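Local structure of DMATS type aromatic prenyltransferase (Micromonospora olivasterospora, 6ZRX) at residues A[66-71]-A[336-341]; A[72-77]-A[136-141]; A[310-315]-A[343-348]. The protein probably transfers a dimethylallyl group to the indole ring of tryptophan, at C6, as an aromatic prenyltransferase of the DMATS type. One frame throughout, in Å; residues are numbered along the deposited sequence.

Contact 1 of 3, residues A[66-71]-A[336-341]; sequences AFNEAE and APRPGV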
loop_
_atom_site.group_PDB
_atom_site.type_symbol
_atom_site.label_atom_id
_atom_site.label_comp_id
_atom_site.label_asym_id
_atom_site.label_seq_id
_atom_site.Cartn_x
_atom_site.Cartn_y
_atom_site.Cartn_z
ATOM N N ALA A 66 9.145 -2.250 -5.867
ATOM C CA ALA A 66 9.644 -0.878 -5.644
ATOM C C ALA A 66 11.014 -0.774 -6.298
ATOM O O ALA A 66 11.914 -1.494 -5.874
ATOM C CB ALA A 66 9.701 -0.574 -4.167
ATOM N N PHE A 67 11.128 0.058 -7.326
ATOM C CA PHE A 67 12.399 0.372 -8.014
ATOM C C PHE A 67 13.116 1.437 -7.185
ATOM O O PHE A 67 12.463 2.441 -6.804
ATOM C CB PHE A 67 12.134 0.789 -9.459
ATOM C CG PHE A 67 11.526 -0.302 -10.297
ATOM C CD1 PHE A 67 12.327 -1.266 -10.893
ATOM C CD2 PHE A 67 10.155 -0.381 -10.477
ATOM C CE1 PHE A 67 11.768 -2.280 -11.655
ATOM C CE2 PHE A 67 9.599 -1.396 -11.245
ATOM C CZ PHE A 67 10.405 -2.344 -11.827
ATOM N N ASN A 68 14.395 1.187 -6.886
ATOM C CA ASN A 68 15.246 1.994 -5.972
ATOM C C ASN A 68 16.441 2.552 -6.753
ATOM O O ASN A 68 16.856 1.925 -7.745
ATOM C CB ASN A 68 15.750 1.162 -4.793
ATOM C CG ASN A 68 14.649 0.441 -4.051
ATOM O OD1 ASN A 68 13.709 1.068 -3.570
ATOM N ND2 ASN A 68 14.761 -0.877 -3.952
ATOM N N GLU A 69 16.993 3.670 -6.294
ATOM C CA GLU A 69 18.090 4.400 -6.987
ATOM C C GLU A 69 19.428 3.667 -6.792
ATOM O O GLU A 69 20.218 3.644 -7.762
ATOM C CB GLU A 69 18.159 5.841 -6.482
ATOM C CG GLU A 69 16.860 6.604 -6.688
ATOM C CD GLU A 69 16.961 8.108 -6.515
ATOM O OE1 GLU A 69 16.153 8.823 -7.142
ATOM O OE2 GLU A 69 17.839 8.563 -5.744
ATOM N N ALA A 70 19.670 3.085 -5.605
ATOM C CA ALA A 70 21.010 2.618 -5.150
ATOM C C ALA A 70 21.018 1.136 -4.716
ATOM O O ALA A 70 22.086 0.689 -4.231
ATOM C CB ALA A 70 21.494 3.514 -4.031
ATOM N N GLU A 71 19.913 0.386 -4.877
ATOM C CA GLU A 71 19.890 -1.089 -4.622
ATOM C C GLU A 71 18.907 -1.761 -5.583
ATOM O O GLU A 71 18.083 -1.089 -6.198
ATOM C CB GLU A 71 19.600 -1.386 -3.143
ATOM C CG GLU A 71 18.162 -1.135 -2.697
ATOM C CD GLU A 71 17.921 -1.383 -1.212
ATOM O OE1 GLU A 71 18.496 -0.638 -0.386
ATOM O OE2 GLU A 71 17.166 -2.325 -0.877
ATOM N N ALA A 336 13.481 10.928 1.921
ATOM C CA ALA A 336 14.044 9.808 2.708
ATOM C C ALA A 336 12.929 8.821 3.055
ATOM O O ALA A 336 11.770 9.218 3.180
ATOM C CB ALA A 336 14.719 10.348 3.953
ATOM N N PRO A 337 13.233 7.516 3.249
ATOM C CA PRO A 337 14.602 6.997 3.199
ATOM C C PRO A 337 15.114 6.478 1.842
ATOM O O PRO A 337 16.321 6.436 1.689
ATOM C CB PRO A 337 14.519 5.820 4.181
ATOM C CG PRO A 337 13.101 5.281 4.005
ATOM C CD PRO A 337 12.257 6.472 3.592
ATOM N N ARG A 338 14.218 6.097 0.914
ATOM C CA ARG A 338 14.573 5.361 -0.339
ATOM C C ARG A 338 13.620 5.757 -1.474
ATOM O O ARG A 338 12.631 5.070 -1.732
ATOM C CB ARG A 338 14.536 3.851 -0.068
ATOM C CG ARG A 338 15.673 3.068 -0.711
ATOM C CD ARG A 338 15.733 1.630 -0.219
ATOM N NE ARG A 338 15.786 1.559 1.240
ATOM C CZ ARG A 338 14.829 1.074 2.036
ATOM N NH1 ARG A 338 13.704 0.577 1.536
ATOM N NH2 ARG A 338 15.012 1.080 3.343
ATOM N N PRO A 339 13.895 6.865 -2.205
ATOM C CA PRO A 339 12.982 7.337 -3.250
ATOM C C PRO A 339 12.995 6.441 -4.497
ATOM O O PRO A 339 13.945 5.693 -4.667
ATOM C CB PRO A 339 13.515 8.744 -3.581
ATOM C CG PRO A 339 15.001 8.662 -3.253
ATOM C CD PRO A 339 15.095 7.709 -2.076
ATOM N N GLY A 340 11.953 6.550 -5.333
ATOM C CA GLY A 340 11.828 5.802 -6.600
ATOM C C GLY A 340 10.386 5.649 -7.070
ATOM O O GLY A 340 9.537 6.489 -6.716
ATOM N N VAL A 341 10.125 4.621 -7.891
ATOM C CA VAL A 341 8.779 4.328 -8.455
ATOM C C VAL A 341 8.395 2.914 -8.022
ATOM O O VAL A 341 9.263 2.015 -8.077
ATOM C CB VAL A 341 8.756 4.502 -9.990
ATOM C CG1 VAL A 341 7.461 4.002 -10.616
ATOM C CG2 VAL A 341 9.001 5.944 -10.398
HETATM O O HOH W 1 12.597 -0.179 -1.049
#
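Phe67 and Val341 join the antiparallel strands 61-68 and 340-346 through one good backbone bond, Phe67 N to Val341 O at 2.8 Å (N-H...O angle 153°), and a weak return bond from Val341 N to Phe67 O. The CA of Gly340 adds a C-H...O contact of 3.4 Å to Phe67 O. That carbonyl also receives NH1 of Arg333.

The Phe67 ring presents its edge to the neighbouring strand: CD2 lies 3.5 Å from Val341 O, which sits near the ring plane. The ring lies with Val341 on the face of the sheet covered by Leu298 of helix 287-300. This is the barrel-and-helix layering of the ABBA fold, in which a closed antiparallel barrel is wrapped by helices; the contact lies where the barrel strands run out into loops.

In those loops the side chains become polar. The Glu69 side chain crosses that of Pro339 at about a right angle, with OE2 3.8 Å from Pro339 CG. CD of Arg338 lies 3.6 Å from Glu71 OE1, and the bend at chi3 (-54°) turns NE and the guanidinium from there. The salt bridge from Glu71 OE1 to Arg338 NE is long, 3.8 Å, and the oxygen stands well out of the guanidinium plane, leaving attraction between charges without a directed N-H; the stronger partner of Glu71 is Arg138. A water in the guanidinium plane accepts from Arg338 NH1 at 2.9 Å and donates to Asn68 OD1 at 3.0 Å. Amide and guanidinium planes are nearly perpendicular there, while Asn68 ND2 is hydrogen-bonded to Pro72 O and Thr74 OG1.

Contact 2 of 3, residues A[72-77]-A[136-141]; sequences PPTLRI and VFRSSR. With 6C7 (S-(3-methylbut-2-en-1-yl) trihydrogen thiodiphosphate), chain E.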
loop_
_atom_site.group_PDB
_atom_site.type_symbol
_atom_site.label_atom_id
_atom_site.label_comp_id
_atom_site.label_asym_id
_atom_site.label_seq_id
_atom_site.Cartn_x
_atom_site.Cartn_y
_atom_site.Cartn_z
ATOM N N PRO A 72 18.984 -3.098 -5.779
ATOM C CA PRO A 72 18.037 -3.791 -6.649
ATOM C C PRO A 72 16.599 -3.608 -6.160
ATOM O O PRO A 72 16.369 -3.176 -5.035
ATOM C CB PRO A 72 18.477 -5.263 -6.594
ATOM C CG PRO A 72 19.940 -5.190 -6.152
ATOM C CD PRO A 72 19.988 -4.012 -5.207
ATOM N N PRO A 73 15.587 -3.887 -7.007
ATOM C CA PRO A 73 14.192 -3.712 -6.607
ATOM C C PRO A 73 13.802 -4.447 -5.319
ATOM O O PRO A 73 14.343 -5.496 -5.026
ATOM C CB PRO A 73 13.405 -4.288 -7.790
ATOM C CG PRO A 73 14.343 -4.097 -8.987
ATOM C CD PRO A 73 15.729 -4.299 -8.412
ATOM N N THR A 74 12.829 -3.886 -4.608
ATOM C CA THR A 74 12.248 -4.456 -3.381
ATOM C C THR A 74 10.901 -5.097 -3.730
ATOM O O THR A 74 10.098 -4.429 -4.370
ATOM C CB THR A 74 12.053 -3.392 -2.299
ATOM O OG1 THR A 74 13.290 -2.694 -2.106
ATOM C CG2 THR A 74 11.576 -3.995 -0.997
ATOM N N LEU A 75 10.700 -6.336 -3.304
ATOM C CA LEU A 75 9.422 -7.082 -3.453
ATOM C C LEU A 75 8.635 -6.936 -2.149
ATOM O O LEU A 75 9.235 -7.146 -1.098
ATOM C CB LEU A 75 9.745 -8.551 -3.759
ATOM C CG LEU A 75 8.556 -9.508 -3.857
ATOM C CD1 LEU A 75 7.638 -9.124 -5.004
ATOM C CD2 LEU A 75 9.035 -10.943 -4.019
ATOM N N ARG A 76 7.349 -6.590 -2.236
ATOM C CA ARG A 76 6.498 -6.491 -1.037
ATOM C C ARG A 76 5.185 -7.229 -1.285
ATOM O O ARG A 76 4.756 -7.344 -2.459
ATOM C CB ARG A 76 6.262 -5.040 -0.636
ATOM C CG ARG A 76 7.535 -4.203 -0.527
ATOM C CD ARG A 76 7.885 -3.491 -1.827
ATOM N NE ARG A 76 6.739 -2.689 -2.186
ATOM C CZ ARG A 76 6.441 -1.507 -1.665
ATOM N NH1 ARG A 76 7.262 -0.923 -0.800
ATOM N NH2 ARG A 76 5.321 -0.900 -2.027
ATOM N N ILE A 77 4.604 -7.734 -0.205
ATOM C CA ILE A 77 3.243 -8.320 -0.176
ATOM C C ILE A 77 2.443 -7.512 0.834
ATOM O O ILE A 77 2.867 -7.465 1.978
ATOM C CB ILE A 77 3.270 -9.811 0.211
ATOM C CG1 ILE A 77 4.177 -10.630 -0.710
ATOM C CG2 ILE A 77 1.847 -10.361 0.261
ATOM C CD1 ILE A 77 4.490 -11.997 -0.190
ATOM N N VAL A 136 8.122 -7.107 3.561
ATOM C CA VAL A 136 9.061 -6.323 2.715
ATOM C C VAL A 136 10.347 -7.130 2.544
ATOM O O VAL A 136 10.992 -7.444 3.559
ATOM C CB VAL A 136 9.314 -4.925 3.309
ATOM C CG1 VAL A 136 10.279 -4.114 2.451
ATOM C CG2 VAL A 136 8.013 -4.158 3.520
ATOM N N PHE A 137 10.691 -7.437 1.287
ATOM C CA PHE A 137 11.815 -8.311 0.881
ATOM C C PHE A 137 12.817 -7.484 0.081
ATOM O O PHE A 137 12.742 -7.470 -1.152
ATOM C CB PHE A 137 11.311 -9.508 0.080
ATOM C CG PHE A 137 10.230 -10.299 0.767
ATOM C CD1 PHE A 137 10.483 -10.955 1.962
ATOM C CD2 PHE A 137 8.957 -10.386 0.222
ATOM C CE1 PHE A 137 9.488 -11.690 2.590
ATOM C CE2 PHE A 137 7.964 -11.121 0.855
ATOM C CZ PHE A 137 8.228 -11.760 2.043
ATOM N N ARG A 138 13.692 -6.779 0.792
ATOM C CA ARG A 138 14.811 -6.006 0.201
ATOM C C ARG A 138 15.929 -6.970 -0.194
ATOM O O ARG A 138 16.130 -7.993 0.502
ATOM C CB ARG A 138 15.332 -4.966 1.182
ATOM C CG ARG A 138 14.368 -3.833 1.461
ATOM C CD ARG A 138 14.913 -2.944 2.545
ATOM N NE ARG A 138 16.155 -2.284 2.142
ATOM C CZ ARG A 138 17.021 -1.718 2.985
ATOM N NH1 ARG A 138 18.116 -1.139 2.516
ATOM N NH2 ARG A 138 16.796 -1.744 4.290
ATOM N N SER A 139 16.642 -6.645 -1.264
ATOM C CA SER A 139 17.732 -7.465 -1.837
ATOM C C SER A 139 18.760 -7.782 -0.742
ATOM O O SER A 139 19.224 -6.837 -0.098
ATOM C CB SER A 139 18.370 -6.754 -3.006
ATOM O OG SER A 139 19.109 -7.656 -3.803
ATOM N N SER A 140 19.049 -9.070 -0.529
ATOM C CA SER A 140 20.113 -9.601 0.372
ATOM C C SER A 140 19.838 -9.247 1.840
ATOM O O SER A 140 20.804 -9.234 2.628
ATOM C CB SER A 140 21.481 -9.090 -0.037
ATOM O OG SER A 140 21.743 -9.363 -1.398
ATOM N N ARG A 141 18.586 -8.968 2.215
ATOM C CA ARG A 141 18.247 -8.559 3.601
ATOM C C ARG A 141 17.162 -9.464 4.165
ATOM O O ARG A 141 16.426 -10.075 3.372
ATOM C CB ARG A 141 17.818 -7.100 3.627
ATOM C CG ARG A 141 18.942 -6.149 3.261
ATOM C CD ARG A 141 18.541 -4.711 3.299
ATOM N NE ARG A 141 19.670 -3.886 2.887
ATOM C CZ ARG A 141 20.590 -3.373 3.707
ATOM N NH1 ARG A 141 21.575 -2.646 3.211
ATOM N NH2 ARG A 141 20.528 -3.583 5.010
HETATM O O4 6C7 E . 5.830 3.434 -0.242
HETATM P P1 6C7 E . 5.941 2.253 0.702
HETATM O O6 6C7 E . 7.276 1.557 0.616
HETATM O O5 6C7 E . 5.569 2.596 2.135
HETATM O O2 6C7 E . 4.845 1.225 0.143
HETATM P P3 6C7 E . 3.456 0.636 0.661
HETATM O O8 6C7 E . 2.974 -0.306 -0.396
HETATM O O7 6C7 E . 3.708 0.058 2.015
HETATM S S9 6C7 E . 2.069 2.150 0.786
HETATM C C10 6C7 E . 0.772 1.703 -0.409
HETATM C C11 6C7 E . -0.210 0.749 0.175
HETATM C C12 6C7 E . -1.291 1.069 0.880
HETATM C C13 6C7 E . -1.640 2.474 1.286
HETATM C C14 6C7 E . -2.273 0.041 1.354
HETATM O O HOH W 2 15.735 -3.890 -2.281
#
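Phe137 lies obliquely across Leu75 and Ile77 on one face of an antiparallel pair of barrel strands, 74-79 and 131-137, part of the ABBA prenyltransferase barrel. The ring meets CD1 of Ile77 with its edge, CE2 to CD1 3.7 Å and near the ring plane, while its CD2 lies 4.2 Å from Leu75 CG. Phe137 CG stands anti to the carbonyl carbon (chi1 -54°), which sends the ring along the strand pair toward Ile77. Helix 6-21 packs on Leu75 and Ile77, and Pro28 and Leu31 of helix 26-36 touch Phe137.

Leu75 and Phe137 form the hydrogen-bonded pair. Phe137 N gives a bond of 2.8 Å to Leu75 O; the return bond from Leu75 N to Phe137 O is longer, with its donor above the carbonyl plane.

Arg76 and Val136, a non-hydrogen-bonded pair, lie side by side on the other face, pointing the same way. The Arg76 chain bends at chi2 (92°) and again at chi3, swinging the guanidinium to the thiodiphosphate of the bound substrate analogue. Ligand O6 lies at the edge, near the guanidinium plane, and takes NH1 at 2.9 Å; NH2 donates to the bridging O2, somewhat out of that plane, at 3.1 Å. Ser64 OG, bonded to NE, probably steadies the group's rotation, and Lys146 and Lys211 also hydrogen-bond the ligand.

Toward the loop, Thr74 CG2 touches Val136 CG1 and Arg138 CG, and Thr74 and Arg138 run alongside each other. Arg138 then starts the type II turn to Arg141. Beside it, Pro72 CG rests 3.5 Å from Ser139 OG. Thr74 OG1 is hydrogen-bonded to Asn68 ND2, and one water accepts from Thr74 OG1 and Ser139 N while donating to Pro72 O at 2.9 Å.

Contact 3 of 3, residues A[310-315]-A[343-348]; sequences RAIAAV and VYLSAE. With 6C7 (S-(3-methylbut-2-en-1-yl) trihydrogen thiodiphosphate), chain E.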
loop_
_atom_site.group_PDB
_atom_site.type_symbol
_atom_site.label_atom_id
_atom_site.label_comp_id
_atom_site.label_asym_id
_atom_site.label_seq_id
_atom_site.Cartn_x
_atom_site.Cartn_y
_atom_site.Cartn_z
ATOM N N ARG A 310 9.368 -8.377 -16.740
ATOM C CA ARG A 310 9.626 -9.708 -16.131
ATOM C C ARG A 310 8.698 -9.905 -14.919
ATOM O O ARG A 310 8.212 -11.015 -14.744
ATOM C CB ARG A 310 11.106 -9.873 -15.763
ATOM C CG ARG A 310 11.999 -10.169 -16.962
ATOM C CD ARG A 310 13.424 -10.544 -16.567
ATOM N NE ARG A 310 14.061 -9.540 -15.737
ATOM N N ALA A 311 8.446 -8.853 -14.136
ATOM C CA ALA A 311 7.589 -8.910 -12.932
ATOM C C ALA A 311 6.139 -9.161 -13.360
ATOM O O ALA A 311 5.478 -10.013 -12.751
ATOM C CB ALA A 311 7.728 -7.640 -12.119
ATOM N N ILE A 312 5.668 -8.463 -14.386
ATOM C CA ILE A 312 4.306 -8.685 -14.961
ATOM C C ILE A 312 4.185 -10.151 -15.384
ATOM O O ILE A 312 3.217 -10.805 -14.993
ATOM C CB ILE A 312 4.045 -7.727 -16.133
ATOM C CG1 ILE A 312 3.851 -6.293 -15.632
ATOM C CG2 ILE A 312 2.866 -8.193 -16.961
ATOM C CD1 ILE A 312 3.906 -5.238 -16.710
ATOM N N ALA A 313 5.148 -10.633 -16.166
ATOM C CA ALA A 313 5.160 -12.010 -16.705
ATOM C C ALA A 313 5.129 -13.032 -15.564
ATOM O O ALA A 313 4.447 -14.052 -15.715
ATOM C CB ALA A 313 6.367 -12.207 -17.596
ATOM N N ALA A 314 5.842 -12.768 -14.463
ATOM C CA ALA A 314 5.923 -13.662 -13.284
ATOM C C ALA A 314 4.535 -13.816 -12.660
ATOM O O ALA A 314 4.188 -14.934 -12.233
ATOM C CB ALA A 314 6.924 -13.131 -12.282
ATOM N N VAL A 315 3.750 -12.740 -12.622
ATOM C CA VAL A 315 2.426 -12.745 -11.945
ATOM C C VAL A 315 1.416 -13.510 -12.805
ATOM O O VAL A 315 0.749 -14.386 -12.263
ATOM C CB VAL A 315 1.962 -11.322 -11.601
ATOM C CG1 VAL A 315 0.532 -11.308 -11.097
ATOM C CG2 VAL A 315 2.896 -10.680 -10.589
ATOM N N VAL A 343 5.433 -0.185 -8.555
ATOM C CA VAL A 343 4.354 -0.753 -9.387
ATOM C C VAL A 343 3.636 -1.808 -8.545
ATOM O O VAL A 343 4.308 -2.652 -7.971
ATOM C CB VAL A 343 4.920 -1.344 -10.679
ATOM C CG1 VAL A 343 3.813 -1.719 -11.625
ATOM C CG2 VAL A 343 5.895 -0.383 -11.340
ATOM N N TYR A 344 2.314 -1.744 -8.496
ATOM C CA TYR A 344 1.467 -2.649 -7.689
ATOM C C TYR A 344 0.798 -3.633 -8.636
ATOM O O TYR A 344 0.159 -3.191 -9.594
ATOM C CB TYR A 344 0.469 -1.845 -6.863
ATOM C CG TYR A 344 1.131 -0.912 -5.880
ATOM C CD1 TYR A 344 1.713 0.276 -6.298
ATOM C CD2 TYR A 344 1.218 -1.237 -4.534
ATOM C CE1 TYR A 344 2.334 1.129 -5.402
ATOM C CE2 TYR A 344 1.848 -0.398 -3.628
ATOM C CZ TYR A 344 2.402 0.791 -4.063
ATOM O OH TYR A 344 3.020 1.631 -3.181
ATOM N N LEU A 345 0.964 -4.923 -8.361
ATOM C CA LEU A 345 0.564 -6.028 -9.257
ATOM C C LEU A 345 -0.451 -6.924 -8.556
ATOM O O LEU A 345 -0.155 -7.445 -7.466
ATOM C CB LEU A 345 1.813 -6.809 -9.686
ATOM C CG LEU A 345 2.831 -5.993 -10.477
ATOM C CD1 LEU A 345 4.071 -6.822 -10.778
ATOM C CD2 LEU A 345 2.227 -5.453 -11.769
ATOM N N SER A 346 -1.601 -7.105 -9.180
ATOM C CA SER A 346 -2.762 -7.847 -8.622
ATOM C C SER A 346 -2.576 -9.355 -8.806
ATOM O O SER A 346 -2.148 -9.777 -9.885
ATOM C CB SER A 346 -4.043 -7.405 -9.260
ATOM O OG SER A 346 -4.242 -6.027 -9.059
ATOM N N ALA A 347 -2.936 -10.133 -7.797
ATOM C CA ALA A 347 -2.919 -11.614 -7.836
ATOM C C ALA A 347 -3.954 -12.140 -8.843
ATOM O O ALA A 347 -3.704 -13.191 -9.453
ATOM C CB ALA A 347 -3.199 -12.160 -6.461
ATOM N N GLU A 348 -5.095 -11.467 -8.966
ATOM C CA GLU A 348 -6.236 -11.908 -9.821
ATOM C C GLU A 348 -6.541 -13.388 -9.514
ATOM O O GLU A 348 -6.617 -14.189 -10.453
ATOM C CB GLU A 348 -5.908 -11.689 -11.299
ATOM C CG GLU A 348 -5.650 -10.232 -11.660
ATOM C CD GLU A 348 -5.411 -9.960 -13.144
ATOM O OE1 GLU A 348 -5.922 -8.932 -13.634
ATOM O OE2 GLU A 348 -4.706 -10.780 -13.813
HETATM O O4 6C7 E . 5.830 3.434 -0.242
HETATM P P1 6C7 E . 5.941 2.253 0.702
HETATM O O6 6C7 E . 7.276 1.557 0.616
HETATM O O5 6C7 E . 5.569 2.596 2.135
HETATM O O2 6C7 E . 4.845 1.225 0.143
HETATM P P3 6C7 E . 3.456 0.636 0.661
HETATM O O8 6C7 E . 2.974 -0.306 -0.396
HETATM O O7 6C7 E . 3.708 0.058 2.015
HETATM S S9 6C7 E . 2.069 2.150 0.786
HETATM C C10 6C7 E . 0.772 1.703 -0.409
HETATM C C11 6C7 E . -0.210 0.749 0.175
HETATM C C12 6C7 E . -1.291 1.069 0.880
HETATM C C13 6C7 E . -1.640 2.474 1.286
HETATM C C14 6C7 E . -2.273 0.041 1.354
#
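Leu345 forms the tight part of this contact, spreading its two methyls beneath helix 306-315. CD1 meets Ala311 CB at 4.0 Å and Val315 CG2 at the same distance, so it sits between residues one helical turn apart. CD2 reaches CG1 of Ile312 more loosely, at 4.3 Å. Val315 crosses Leu345 obliquely; its other branch, CG1, comes to 3.3 Å from Ser346 O, and with CG1 anti to the backbone N (chi1 172°) the two methyls divide between the strand's backbone and the leucine.

No hydrogen bond joins the two segments, and the grip weakens beyond Ser346. The CB of Ser346 turns away from the helix, and its OG is bonded to Gly325 O. Glu348, partly exposed, ends in a salt bridge with Arg318. Ala313, on the side of the helix turned from the strand, is exposed.

The short segment axes run nearly parallel, 16° apart at 9.3 Å, as a helix lies on the outside of a barrel strand in the ABBA fold. On the inner side, Tyr344 presents its ring edge to the thiodiphosphate, with CE2 3.4 Å from ligand O8. Strand 340-346 is flanked by strands 61-68 and 327-334, paired through bonds such as those of Leu345 with Phe63 and Tyr344 with Ala328, while helix 6-21 adds Leu17 against Val315 and Leu10 against Ala347.

In the fold
All three contacts reach the same curled antiparallel sheet, contact 3 by way of its strand. Contacts 1 and 2 are joined directly, their centres about 11 Å apart: strands 61-68 and 74-79 are neighbours, Ala66 N lies 2.8 Å from Thr74 O, and Glu71 OE1 forms a salt bridge of 3.0 Å with Arg138 NH1. Contact 3 shares strand 340-346 with contact 1, where Phe67 CE2 packs on Val343 CG2 at 3.8 Å, although their centres are about 19 Å apart. Contacts 2 and 3 converge on the thiodiphosphate inside the barrel, where Arg76 NH2 packs 3.6 Å from Tyr344 OH. Contact 1 stays further back, the Ala66 side chain about 6 Å from this ligand and about 12 Å from the bound tryptophan.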